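Local coordinates for CRISPR/cas2 protein (Pyrococcus horikoshii OT3, PDB 6K2E), which belongs to the Cas2 family of CRISPR-associated proteins and probably takes part, with Cas1, in the acquisition of new spacers, at residues 10-13 against 19-22; 14-19 against 58-63; 23-28 against 34-39. All coordinates share one frame; numbering follows the deposited sequence.

Contact 1 (10-13 against 19-22); sequences YDVN and RVHK
Val12 and Val20 mark the closest approach of the two backbones, their CA atoms 7.9 Å apart, where the end of strand 3-11 and the loop after it run beneath the first turns of helix 17-27. Val20 is the hub, and its two methyls do separate work. CG1 lies over one face of the Tyr10 ring, 3.8 Å from the centroid and 20° off the normal, a CH-pi contact shifted toward the CG side, where CG1 comes within 3.6 Å of Tyr10 CG. With Tyr10 CG between the backbone N and the carbonyl carbon (chi1 67°), one face of the ring is turned to Val20. CG2 of Val20 turns the other way and packs on Val12, 3.8 Å from Val12 CG1, with the second Val12 methyl close behind. At the far end of the tyrosine, the hydroxyl sits near the plane of the His21 imidazole, with OH 3.8 Å from His21 CD2; this is van der Waals contact, not a hydrogen bond. The histidine ring in turn meets Trp30 and Phe36 edge to face, while Ile55 of helix 42-55 also touches Val20. Val20 thus sits on Tyr10 at the end of the strand and Val12 in the loop just after it, joining the first strand to the first helix, the opening beta-alpha unit of the ferredoxin-like fold of Cas2 proteins.

Contact 2 (14-19 against 58-63); sequences VERVNR and EDDSVL
Arg16 reaches across to the loop ahead of strand 61-67 and lays the edge of its guanidinium against two carboxylates, those of Asp60 and Glu58. NH1 donates to Asp60 OD2 at 3.0 Å, a nearly straight bond with an N-H...O angle of 166°. The oxygen lies in the guanidinium plane, but the donor reaches it from above the carboxylate, 42° out of that group's own plane, which puts NH1 near the other carboxylate oxygen as well. NH2 serves the second acid, donating a hydrogen bond to Glu58 OE1 at 2.9 Å, almost as straight; here the oxygen is met on the syn side but well tilted out of the carboxylate plane, and the two flat groups are turned 58° from each other. A bend at chi3 carries the guanidinium round so that both terminal nitrogens face the loop. The two bonds are unlikely to be equal in weight: Asp60 is buried and its OD1 also accepts the backbone N of Asn13, whereas Glu58 is exposed and poorly ordered. Cut back to an alanine, the Arg16 position would probably leave the buried Asp60 carboxylate without its countercharge, and Glu58 without this partner. Just beyond, Ser61 OG bonds to Gln32 and Arg79 of the second subunit, and Val62 and Leu63 pair with a strand of that chain, so the sheet continues across the dimer. The arrangement is a salt-bridge network of one arginine and two acids, joining segment 14-19, which leads into helix 17-27, to the loop before strand 61-67, the last sheet strand of the ferredoxin-like fold.

Contact 3 (23-28 against 34-39); sequences LLKTYL and SVFEGE
Leu24 O, on the helix, accepts the backbone N of Leu28 at 2.9 Å and also has Phe36 CD2 lying 3.5 Å away, so the carbonyl has a helical N-H and the Phe36 ring for neighbours. Phe36 carries most of this contact, its ring reaching from the strand to Leu24. Leu24 CB sits above the middle of one face, 3.6 Å from the centroid and only 4° off the normal, a well-centred CH-pi contact. Further along the same side chain, Leu24 CD1 rests 3.7 Å from Phe36 CD1, and Leu28 O lies at the ring's edge, near its plane. Leu28 fills the space beside the ring's root: its CB is 3.9 Å from Phe36 CB and 3.6 Å from Glu37 O, while CD2 packs on the strand backbone, 3.6 Å from Gly38 N. That last position suits glycine, since at phi 151° and psi 176° a CB would probably press on the preceding carbonyl oxygen. The Glu37 CB points away from the helix, and its carboxylate forms a salt bridge with Arg31 and hydrogen bonds to Tyr5 and to Tyr65 of the second subunit. Around the contact, Trp30 of strand 29-32 stacks with Phe36, Leu24 and Leu28 reach on to Val8 and Val6 of strand 3-11, and Leu23 and Tyr27 turn to helix 42-55, so helix 17-27 lies on the sheet with helix 42-55 alongside.

From the N terminus, strand 3-11 runs into contact 1, which closes the short loop leading to helix 17-27. Contact 2 opens inside that loop, at 14-19, and closes only at 58-63, so the two overlap along the chain and share Arg19; they also touch, Asp11 N lying 2.6 Å from Ser61 O in a probable backbone hydrogen bond. Contact 3 opens after contact 1 has closed and falls wholly within the span of contact 2, turning back through strand 29-32. Contacts 1 and 3 meet where His21 and Tyr10 approach Phe36. Together the three tie helix 17-27 and the turn leading into it to strand 3-11, strand 35-41 and the loop before strand 61-67.

Contact 1 (10-13 against 19-22)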
loop_
_atom_site.group_PDB
_atom_site.type_symbol
_atom_site.label_atom_id
_atom_site.label_comp_id
_atom_site.label_asym_id
_atom_site.label_seq_id
_atom_site.Cartn_x
_atom_site.Cartn_y
_atom_site.Cartn_z
ATOM N N TYR A 10 -2.193 2.583 6.068
ATOM C CA TYR A 10 -2.103 3.544 7.166
ATOM C C TYR A 10 -0.867 3.309 8.016
ATOM O O TYR A 10 -0.345 2.202 8.118
ATOM C CB TYR A 10 -3.334 3.553 8.089
ATOM C CG TYR A 10 -3.564 2.316 8.925
ATOM C CD1 TYR A 10 -3.116 2.229 10.232
ATOM C CD2 TYR A 10 -4.269 1.254 8.411
ATOM C CE1 TYR A 10 -3.345 1.087 10.984
ATOM C CE2 TYR A 10 -4.514 0.146 9.147
ATOM C CZ TYR A 10 -4.050 0.051 10.425
ATOM O OH TYR A 10 -4.312 -1.099 11.139
ATOM N N ASP A 11 -0.404 4.385 8.606
ATOM C CA ASP A 11 0.695 4.358 9.552
ATOM C C ASP A 11 0.318 5.365 10.636
ATOM O O ASP A 11 0.422 6.575 10.430
ATOM C CB ASP A 11 1.998 4.679 8.864
ATOM C CG ASP A 11 3.155 4.631 9.799
ATOM O OD1 ASP A 11 3.539 3.506 10.183
ATOM O OD2 ASP A 11 3.667 5.720 10.152
ATOM N N VAL A 12 -0.288 4.870 11.715
ATOM C CA VAL A 12 -0.781 5.705 12.798
ATOM C C VAL A 12 -0.192 5.186 14.100
ATOM O O VAL A 12 0.248 4.036 14.193
ATOM C CB VAL A 12 -2.328 5.790 12.880
ATOM C CG1 VAL A 12 -2.926 6.173 11.534
ATOM C CG2 VAL A 12 -2.949 4.521 13.413
ATOM N N ASN A 13 -0.176 6.067 15.104
ATOM C CA ASN A 13 0.270 5.727 16.453
ATOM C C ASN A 13 -0.583 4.607 17.060
ATOM O O ASN A 13 -1.747 4.412 16.697
ATOM C CB ASN A 13 0.196 6.983 17.322
ATOM C CG ASN A 13 0.796 6.791 18.689
ATOM O OD1 ASN A 13 0.093 6.467 19.660
ATOM N ND2 ASN A 13 2.105 6.969 18.774
ATOM N N ARG A 19 -8.990 2.641 16.119
ATOM C CA ARG A 19 -9.992 3.510 15.537
ATOM C C ARG A 19 -9.822 3.614 14.031
ATOM O O ARG A 19 -10.820 3.573 13.306
ATOM C CB ARG A 19 -9.885 4.909 16.147
ATOM C CG ARG A 19 -10.054 4.986 17.642
ATOM C CD ARG A 19 -9.825 6.407 18.149
ATOM N NE ARG A 19 -10.880 7.286 17.658
ATOM C CZ ARG A 19 -10.754 8.601 17.486
ATOM N NH1 ARG A 19 -9.602 9.221 17.778
ATOM N NH2 ARG A 19 -11.792 9.297 17.025
ATOM N N VAL A 20 -8.577 3.581 13.543
ATOM C CA VAL A 20 -8.339 3.617 12.104
ATOM C C VAL A 20 -8.742 2.292 11.463
ATOM O O VAL A 20 -9.394 2.274 10.413
ATOM C CB VAL A 20 -6.863 3.981 11.816
ATOM C CG1 VAL A 20 -6.496 3.750 10.365
ATOM C CG2 VAL A 20 -6.604 5.423 12.133
ATOM N N HIS A 21 -8.451 1.171 12.130
ATOM C CA HIS A 21 -8.752 -0.145 11.564
ATOM C C HIS A 21 -10.252 -0.437 11.528
ATOM O O HIS A 21 -10.753 -0.969 10.528
ATOM C CB HIS A 21 -8.015 -1.230 12.354
ATOM C CG HIS A 21 -8.166 -2.612 11.790
ATOM N ND1 HIS A 21 -9.171 -3.477 12.188
ATOM C CD2 HIS A 21 -7.426 -3.287 10.875
ATOM C CE1 HIS A 21 -9.053 -4.617 11.529
ATOM N NE2 HIS A 21 -8.007 -4.526 10.721
ATOM N N LYS A 22 -10.991 -0.061 12.583
ATOM C CA LYS A 22 -12.434 -0.313 12.615
ATOM C C LYS A 22 -13.159 0.550 11.591
ATOM O O LYS A 22 -14.073 0.073 10.901
ATOM C CB LYS A 22 -12.997 -0.052 14.019
ATOM C CG LYS A 22 -12.755 -1.182 15.016
ATOM C CD LYS A 22 -13.593 -1.022 16.281
ATOM C CE LYS A 22 -13.310 -2.147 17.291
ATOM N NZ LYS A 22 -13.186 -3.493 16.651
#

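Contact 2 (14-19 against 58-63)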
loop_
_atom_site.group_PDB
_atom_site.type_symbol
_atom_site.label_atom_id
_atom_site.label_comp_id
_atom_site.label_asym_id
_atom_site.label_seq_id
_atom_site.Cartn_x
_atom_site.Cartn_y
_atom_site.Cartn_z
ATOM N N VAL A 14 0.014 3.858 17.991
ATOM C CA VAL A 14 -0.618 2.655 18.514
ATOM C C VAL A 14 -1.868 2.962 19.337
ATOM O O VAL A 14 -2.791 2.138 19.372
ATOM C CB VAL A 14 0.441 1.860 19.321
ATOM C CG1 VAL A 14 0.818 2.559 20.620
ATOM C CG2 VAL A 14 -0.009 0.440 19.604
ATOM N N GLU A 15 -1.981 4.175 19.894
ATOM C CA GLU A 15 -3.195 4.568 20.615
ATOM C C GLU A 15 -4.380 4.743 19.669
ATOM O O GLU A 15 -5.534 4.656 20.107
ATOM C CB GLU A 15 -2.966 5.849 21.421
ATOM C CG GLU A 15 -1.946 5.741 22.550
ATOM C CD GLU A 15 -2.561 5.629 23.955
ATOM O OE1 GLU A 15 -2.863 4.505 24.400
ATOM O OE2 GLU A 15 -2.734 6.667 24.627
ATOM N N ARG A 16 -4.117 5.001 18.383
ATOM C CA ARG A 16 -5.151 5.249 17.391
ATOM C C ARG A 16 -5.342 4.113 16.397
ATOM O O ARG A 16 -6.188 4.248 15.503
ATOM C CB ARG A 16 -4.836 6.523 16.614
ATOM C CG ARG A 16 -4.995 7.772 17.419
ATOM C CD ARG A 16 -4.094 8.858 16.928
ATOM N NE ARG A 16 -3.401 9.485 18.035
ATOM C CZ ARG A 16 -2.208 10.043 17.934
ATOM N NH1 ARG A 16 -1.593 10.039 16.769
ATOM N NH2 ARG A 16 -1.636 10.608 18.995
ATOM N N VAL A 17 -4.639 2.983 16.561
ATOM C CA VAL A 17 -4.636 1.924 15.544
ATOM C C VAL A 17 -5.995 1.241 15.459
ATOM O O VAL A 17 -6.458 0.894 14.364
ATOM C CB VAL A 17 -3.502 0.913 15.843
ATOM C CG1 VAL A 17 -3.789 -0.527 15.340
ATOM C CG2 VAL A 17 -2.219 1.405 15.254
ATOM N N ASN A 18 -6.696 1.133 16.577
ATOM C CA ASN A 18 -7.979 0.461 16.532
ATOM C C ASN A 18 -9.073 1.325 15.929
ATOM O O ASN A 18 -9.934 0.807 15.204
ATOM C CB ASN A 18 -8.385 0.039 17.925
ATOM C CG ASN A 18 -9.146 -1.234 17.907
ATOM O OD1 ASN A 18 -10.334 -1.266 18.243
ATOM N ND2 ASN A 18 -8.479 -2.307 17.473
ATOM N N ARG A 19 -8.990 2.641 16.119
ATOM C CA ARG A 19 -9.992 3.510 15.537
ATOM C C ARG A 19 -9.822 3.614 14.031
ATOM O O ARG A 19 -10.820 3.573 13.306
ATOM C CB ARG A 19 -9.885 4.909 16.147
ATOM C CG ARG A 19 -10.054 4.986 17.642
ATOM C CD ARG A 19 -9.825 6.407 18.149
ATOM N NE ARG A 19 -10.880 7.286 17.658
ATOM C CZ ARG A 19 -10.754 8.601 17.486
ATOM N NH1 ARG A 19 -9.602 9.221 17.778
ATOM N NH2 ARG A 19 -11.792 9.297 17.025
ATOM N N GLU A 58 -0.861 14.251 14.529
ATOM C CA GLU A 58 0.467 14.296 15.165
ATOM C C GLU A 58 1.436 13.238 14.574
ATOM O O GLU A 58 1.815 12.270 15.233
ATOM C CB GLU A 58 0.265 14.128 16.690
ATOM C CG GLU A 58 1.344 14.370 17.683
ATOM C CD GLU A 58 1.460 13.160 18.606
ATOM O OE1 GLU A 58 0.761 12.145 18.367
ATOM O OE2 GLU A 58 2.144 13.279 19.636
ATOM N N ASP A 59 1.722 13.419 13.285
ATOM C CA ASP A 59 2.576 12.543 12.448
ATOM C C ASP A 59 1.992 11.153 12.196
ATOM O O ASP A 59 2.708 10.255 11.787
ATOM C CB ASP A 59 4.010 12.433 12.997
ATOM C CG ASP A 59 4.810 13.717 12.788
ATOM O OD1 ASP A 59 5.900 13.868 13.417
ATOM O OD2 ASP A 59 4.376 14.589 11.987
ATOM N N ASP A 60 0.682 10.994 12.316
ATOM C CA ASP A 60 -0.012 9.854 11.740
ATOM C C ASP A 60 -0.207 10.062 10.256
ATOM O O ASP A 60 -0.379 11.191 9.790
ATOM C CB ASP A 60 -1.398 9.665 12.334
ATOM C CG ASP A 60 -1.365 9.102 13.697
ATOM O OD1 ASP A 60 -0.263 8.920 14.270
ATOM O OD2 ASP A 60 -2.482 8.867 14.179
ATOM N N SER A 61 -0.250 8.950 9.527
ATOM C CA SER A 61 -0.253 8.981 8.076
ATOM C C SER A 61 -1.218 7.937 7.525
ATOM O O SER A 61 -1.241 6.800 8.002
ATOM C CB SER A 61 1.159 8.728 7.570
ATOM O OG SER A 61 1.335 9.349 6.328
ATOM N N VAL A 62 -2.037 8.311 6.544
ATOM C CA VAL A 62 -2.841 7.344 5.791
ATOM C C VAL A 62 -2.638 7.609 4.302
ATOM O O VAL A 62 -2.890 8.726 3.825
ATOM C CB VAL A 62 -4.348 7.395 6.132
ATOM C CG1 VAL A 62 -5.051 6.264 5.432
ATOM C CG2 VAL A 62 -4.639 7.316 7.637
ATOM N N LEU A 63 -2.161 6.601 3.575
ATOM C CA LEU A 63 -2.027 6.684 2.120
ATOM C C LEU A 63 -3.261 6.129 1.415
ATOM O O LEU A 63 -3.604 4.961 1.592
ATOM C CB LEU A 63 -0.815 5.893 1.647
ATOM C CG LEU A 63 0.564 6.334 2.085
ATOM C CD1 LEU A 63 1.582 5.553 1.294
ATOM C CD2 LEU A 63 0.690 7.820 1.844
#

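Contact 3 (23-28 against 34-39)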
loop_
_atom_site.group_PDB
_atom_site.type_symbol
_atom_site.label_atom_id
_atom_site.label_comp_id
_atom_site.label_asym_id
_atom_site.label_seq_id
_atom_site.Cartn_x
_atom_site.Cartn_y
_atom_site.Cartn_z
ATOM N N LEU A 23 -12.696 1.794 11.432
ATOM C CA LEU A 23 -13.263 2.705 10.449
ATOM C C LEU A 23 -13.028 2.206 9.027
ATOM O O LEU A 23 -13.971 2.193 8.213
ATOM C CB LEU A 23 -12.663 4.094 10.649
ATOM C CG LEU A 23 -13.014 5.137 9.602
ATOM C CD1 LEU A 23 -14.520 5.387 9.580
ATOM C CD2 LEU A 23 -12.220 6.434 9.810
ATOM N N LEU A 24 -11.803 1.719 8.735
ATOM C CA LEU A 24 -11.525 1.186 7.406
ATOM C C LEU A 24 -12.245 -0.131 7.132
ATOM O O LEU A 24 -12.459 -0.455 5.960
ATOM C CB LEU A 24 -10.030 1.004 7.214
ATOM C CG LEU A 24 -9.219 2.276 6.986
ATOM C CD1 LEU A 24 -7.712 2.055 7.172
ATOM C CD2 LEU A 24 -9.521 2.847 5.615
ATOM N N LYS A 25 -12.635 -0.893 8.170
ATOM C CA LYS A 25 -13.347 -2.152 7.932
ATOM C C LYS A 25 -14.827 -1.934 7.615
ATOM O O LYS A 25 -15.449 -2.783 6.970
ATOM C CB LYS A 25 -13.177 -3.105 9.130
ATOM C CG LYS A 25 -13.734 -4.572 8.943
ATOM C CD LYS A 25 -12.645 -5.702 8.885
ATOM C CE LYS A 25 -13.150 -6.989 8.143
ATOM N NZ LYS A 25 -12.842 -7.092 6.652
ATOM N N THR A 26 -15.397 -0.796 8.021
ATOM C CA THR A 26 -16.739 -0.431 7.579
ATOM C C THR A 26 -16.809 -0.235 6.058
ATOM O O THR A 26 -17.803 -0.626 5.439
ATOM C CB THR A 26 -17.271 0.790 8.359
ATOM O OG1 THR A 26 -16.368 1.886 8.267
ATOM C CG2 THR A 26 -17.407 0.407 9.799
ATOM N N TYR A 27 -15.789 0.389 5.440
ATOM C CA TYR A 27 -15.883 0.691 4.013
ATOM C C TYR A 27 -15.185 -0.327 3.136
ATOM O O TYR A 27 -15.596 -0.494 1.986
ATOM C CB TYR A 27 -15.284 2.064 3.689
ATOM C CG TYR A 27 -15.965 3.242 4.326
ATOM C CD1 TYR A 27 -15.673 3.592 5.637
ATOM C CD2 TYR A 27 -16.893 4.014 3.625
ATOM C CE1 TYR A 27 -16.274 4.661 6.244
ATOM C CE2 TYR A 27 -17.513 5.100 4.230
ATOM C CZ TYR A 27 -17.191 5.408 5.549
ATOM O OH TYR A 27 -17.755 6.464 6.217
ATOM N N LEU A 28 -14.118 -0.978 3.608
ATOM C CA LEU A 28 -13.204 -1.667 2.700
ATOM C C LEU A 28 -12.909 -3.079 3.180
ATOM O O LEU A 28 -13.194 -3.455 4.316
ATOM C CB LEU A 28 -11.891 -0.878 2.542
ATOM C CG LEU A 28 -12.039 0.467 1.812
ATOM C CD1 LEU A 28 -10.807 1.354 1.920
ATOM C CD2 LEU A 28 -12.398 0.201 0.370
ATOM N N SER A 34 -1.973 -3.692 7.564
ATOM C CA SER A 34 -2.461 -2.328 7.634
ATOM C C SER A 34 -2.882 -1.841 6.246
ATOM O O SER A 34 -2.921 -0.631 5.983
ATOM C CB SER A 34 -1.396 -1.451 8.293
ATOM O OG SER A 34 -1.414 -0.138 7.791
ATOM N N VAL A 35 -3.243 -2.785 5.374
ATOM C CA VAL A 35 -3.631 -2.533 3.993
ATOM C C VAL A 35 -5.102 -2.911 3.833
ATOM O O VAL A 35 -5.511 -4.016 4.209
ATOM C CB VAL A 35 -2.754 -3.312 3.004
ATOM C CG1 VAL A 35 -3.268 -3.101 1.575
ATOM C CG2 VAL A 35 -1.291 -2.863 3.138
ATOM N N PHE A 36 -5.901 -1.961 3.354
ATOM C CA PHE A 36 -7.300 -2.178 3.017
ATOM C C PHE A 36 -7.532 -1.859 1.543
ATOM O O PHE A 36 -6.895 -0.963 0.978
ATOM C CB PHE A 36 -8.208 -1.296 3.859
ATOM C CG PHE A 36 -8.397 -1.772 5.266
ATOM C CD1 PHE A 36 -7.440 -1.512 6.239
ATOM C CD2 PHE A 36 -9.549 -2.457 5.624
ATOM C CE1 PHE A 36 -7.630 -1.954 7.548
ATOM C CE2 PHE A 36 -9.739 -2.899 6.917
ATOM C CZ PHE A 36 -8.788 -2.655 7.874
ATOM N N GLU A 37 -8.490 -2.542 0.927
ATOM C CA GLU A 37 -8.784 -2.229 -0.465
ATOM C C GLU A 37 -10.244 -2.518 -0.776
ATOM O O GLU A 37 -10.944 -3.175 -0.006
ATOM C CB GLU A 37 -7.859 -2.992 -1.426
ATOM C CG GLU A 37 -7.789 -4.481 -1.183
ATOM C CD GLU A 37 -6.811 -5.183 -2.101
ATOM O OE1 GLU A 37 -6.930 -5.043 -3.334
ATOM O OE2 GLU A 37 -5.933 -5.898 -1.587
ATOM N N GLY A 38 -10.701 -1.985 -1.897
ATOM C CA GLY A 38 -12.039 -2.269 -2.378
ATOM C C GLY A 38 -12.621 -1.122 -3.178
ATOM O O GLY A 38 -12.050 -0.039 -3.284
ATOM N N GLU A 39 -13.814 -1.379 -3.706
ATOM C CA GLU A 39 -14.554 -0.386 -4.466
ATOM C C GLU A 39 -15.238 0.609 -3.540
ATOM O O GLU A 39 -15.781 0.247 -2.495
ATOM C CB GLU A 39 -15.623 -1.064 -5.306
ATOM C CG GLU A 39 -15.245 -1.476 -6.698
ATOM C CD GLU A 39 -16.485 -1.815 -7.482
ATOM O OE1 GLU A 39 -16.661 -2.993 -7.862
ATOM O OE2 GLU A 39 -17.308 -0.891 -7.670
#